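Local coordinates for protein putative superoxide reductase (Thermotoga maritima, PDB 2AMU) that probably catalyses the reduction of superoxide to hydrogen peroxide at an iron centre, using electrons delivered by reduced rubredoxin, at residues I68-Q73 / G84-N89. Numbering follows the deposited sequence.
Sequences IKVFFQ and GRYEFN
Lys69 and Arg85 both set CG trans to the backbone N (chi1 -168° and 176°) and leave the same face of the antiparallel hairpin of strands 65-74 and 81-87, from a non-hydrogen-bonded pair. The two side chains cross obliquely: a bend at Lys69 chi3 (-75°) lays CE 3.7 Å from Arg85 CD and brings NZ to the guanidinium edge, 3.2 Å from Arg85 NH1. Both nitrogens are donors, so this is a close like-charge approach rather than a bond. Glu87 probably eases it: Arg85 NE gives Glu87 OE2 a 2.8 Å salt-bridge hydrogen bond in the guanidinium plane, received on the anti lone pair, while Trp67 makes cation-pi contacts with both basic residues. Cutting Arg85 back to an alanine would probably leave the Glu87 carboxylate without this cationic mate and take away the CD that Lys69 CE packs on. Two hydrogen-bonded pairs flank this one, Ile68 with Tyr86 and Val70 with Gly84; Tyr86 N to Ile68 O, 2.8 Å, is the shortest of their four bonds. On the buried face, Val70 CG2 lies 3.9 Å from Tyr86 CE2, and Ile68 CG1 meets the Phe88 ring edge at CE2, 3.7 Å away. Tyr86 OH is hydrogen-bonded to Thr111 OG1 of strand 103-115, across the E-set beta sandwich. The chemistry thus divides by face: a carboxylate probably offsetting part of the positive charge on one, an apolar interior with a satisfied tyrosine hydroxyl on the other.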
loop_
_atom_site.group_PDB
_atom_site.type_symbol
_atom_site.label_atom_id
_atom_site.label_comp_id
_atom_site.label_asym_id
_atom_site.label_seq_id
_atom_site.Cartn_x
_atom_site.Cartn_y
_atom_site.Cartn_z
ATOM N N ILE A 68 5.934 -1.287 -4.748
ATOM C CA ILE A 68 5.917 0.072 -5.262
ATOM C C ILE A 68 6.198 0.988 -4.052
ATOM O O ILE A 68 5.666 0.752 -3.005
ATOM C CB ILE A 68 4.513 0.426 -5.842
ATOM C CG1 ILE A 68 4.342 -0.187 -7.216
ATOM C CG2 ILE A 68 4.272 1.989 -5.912
ATOM C CD1 ILE A 68 2.923 -0.074 -7.761
ATOM N N LYS A 69 7.018 2.018 -4.231
ATOM C CA LYS A 69 7.317 3.024 -3.242
ATOM C C LYS A 69 7.000 4.376 -3.880
ATOM O O LYS A 69 7.189 4.584 -5.100
ATOM C CB LYS A 69 8.804 2.875 -2.867
ATOM C CG LYS A 69 9.333 3.578 -1.687
ATOM C CD LYS A 69 10.809 3.112 -1.373
ATOM C CE LYS A 69 10.876 1.747 -0.734
ATOM N NZ LYS A 69 12.120 0.999 -1.012
ATOM N N VAL A 70 6.486 5.296 -3.063
ATOM C CA VAL A 70 6.197 6.638 -3.508
ATOM C C VAL A 70 7.015 7.613 -2.672
ATOM O O VAL A 70 7.075 7.506 -1.446
ATOM C CB VAL A 70 4.664 7.001 -3.412
ATOM C CG1 VAL A 70 4.440 8.547 -3.772
ATOM C CG2 VAL A 70 3.851 6.069 -4.314
ATOM N N PHE A 71 7.648 8.547 -3.372
ATOM C CA PHE A 71 8.364 9.666 -2.779
ATOM C C PHE A 71 7.726 10.981 -3.167
ATOM O O PHE A 71 7.146 11.103 -4.267
ATOM C CB PHE A 71 9.825 9.668 -3.259
ATOM C CG PHE A 71 10.658 8.511 -2.698
ATOM C CD1 PHE A 71 11.223 8.606 -1.466
ATOM C CD2 PHE A 71 10.856 7.351 -3.430
ATOM C CE1 PHE A 71 11.973 7.594 -0.943
ATOM C CE2 PHE A 71 11.601 6.351 -2.913
ATOM C CZ PHE A 71 12.161 6.479 -1.664
ATOM N N PHE A 72 7.834 11.959 -2.271
ATOM C CA PHE A 72 7.456 13.343 -2.578
ATOM C C PHE A 72 8.662 14.232 -2.422
ATOM O O PHE A 72 9.387 14.172 -1.412
ATOM C CB PHE A 72 6.315 13.830 -1.689
ATOM C CG PHE A 72 5.794 15.177 -2.071
ATOM C CD1 PHE A 72 5.116 15.361 -3.262
ATOM C CD2 PHE A 72 5.957 16.263 -1.227
ATOM C CE1 PHE A 72 4.608 16.635 -3.623
ATOM C CE2 PHE A 72 5.458 17.518 -1.575
ATOM C CZ PHE A 72 4.786 17.697 -2.789
ATOM N N GLN A 73 8.860 15.064 -3.435
ATOM C CA GLN A 73 9.921 16.037 -3.461
ATOM C C GLN A 73 9.290 17.424 -3.462
ATOM O O GLN A 73 8.801 17.871 -4.501
ATOM C CB GLN A 73 10.784 15.839 -4.708
ATOM C CG GLN A 73 12.205 16.313 -4.569
ATOM C CD GLN A 73 12.300 17.793 -4.484
ATOM O OE1 GLN A 73 11.859 18.493 -5.387
ATOM N NE2 GLN A 73 12.865 18.296 -3.385
ATOM N N GLY A 84 5.491 6.321 1.119
ATOM C CA GLY A 84 5.243 4.998 1.610
ATOM C C GLY A 84 5.853 3.942 0.768
ATOM O O GLY A 84 6.338 4.211 -0.332
ATOM N N ARG A 85 5.825 2.728 1.314
ATOM C CA ARG A 85 6.249 1.498 0.630
ATOM C C ARG A 85 5.094 0.521 0.656
ATOM O O ARG A 85 4.535 0.271 1.705
ATOM C CB ARG A 85 7.426 0.867 1.319
ATOM C CG ARG A 85 7.864 -0.445 0.734
ATOM C CD ARG A 85 9.192 -0.811 1.277
ATOM N NE ARG A 85 9.548 -2.245 1.197
ATOM C CZ ARG A 85 10.609 -2.766 0.540
ATOM N NH1 ARG A 85 11.422 -2.018 -0.182
ATOM N NH2 ARG A 85 10.851 -4.074 0.594
ATOM N N TYR A 86 4.757 -0.055 -0.492
ATOM C CA TYR A 86 3.523 -0.830 -0.600
ATOM C C TYR A 86 3.943 -2.175 -1.138
ATOM O O TYR A 86 4.327 -2.272 -2.272
ATOM C CB TYR A 86 2.529 -0.081 -1.526
ATOM C CG TYR A 86 2.343 1.372 -1.085
ATOM C CD1 TYR A 86 1.517 1.698 -0.028
ATOM C CD2 TYR A 86 3.076 2.411 -1.685
ATOM C CE1 TYR A 86 1.416 3.022 0.419
ATOM C CE2 TYR A 86 2.947 3.748 -1.260
ATOM C CZ TYR A 86 2.132 4.027 -0.210
ATOM O OH TYR A 86 2.037 5.307 0.222
ATOM N N GLU A 87 3.933 -3.194 -0.283
ATOM C CA GLU A 87 4.543 -4.475 -0.618
ATOM C C GLU A 87 3.462 -5.406 -1.088
ATOM O O GLU A 87 2.397 -5.417 -0.533
ATOM C CB GLU A 87 5.258 -5.043 0.586
ATOM C CG GLU A 87 6.475 -4.233 1.030
ATOM C CD GLU A 87 7.210 -4.868 2.191
ATOM O OE1 GLU A 87 6.777 -5.957 2.671
ATOM O OE2 GLU A 87 8.220 -4.272 2.607
ATOM N N PHE A 88 3.707 -6.111 -2.178
ATOM C CA PHE A 88 2.759 -7.068 -2.727
ATOM C C PHE A 88 3.373 -8.463 -2.510
ATOM O O PHE A 88 4.312 -8.839 -3.212
ATOM C CB PHE A 88 2.538 -6.787 -4.235
ATOM C CG PHE A 88 2.343 -5.307 -4.560
ATOM C CD1 PHE A 88 1.273 -4.592 -4.028
ATOM C CD2 PHE A 88 3.262 -4.627 -5.356
ATOM C CE1 PHE A 88 1.119 -3.231 -4.283
ATOM C CE2 PHE A 88 3.102 -3.281 -5.611
ATOM C CZ PHE A 88 2.024 -2.588 -5.080
ATOM N N ASN A 89 2.823 -9.223 -1.563
ATOM C CA ASN A 89 3.553 -10.303 -0.954
ATOM C C ASN A 89 3.025 -11.718 -1.184
ATOM O O ASN A 89 3.630 -12.629 -0.745
ATOM C CB ASN A 89 3.733 -10.024 0.556
ATOM C CG ASN A 89 4.653 -8.860 0.807
ATOM O OD1 ASN A 89 5.353 -8.411 -0.108
ATOM N ND2 ASN A 89 4.643 -8.331 2.032
#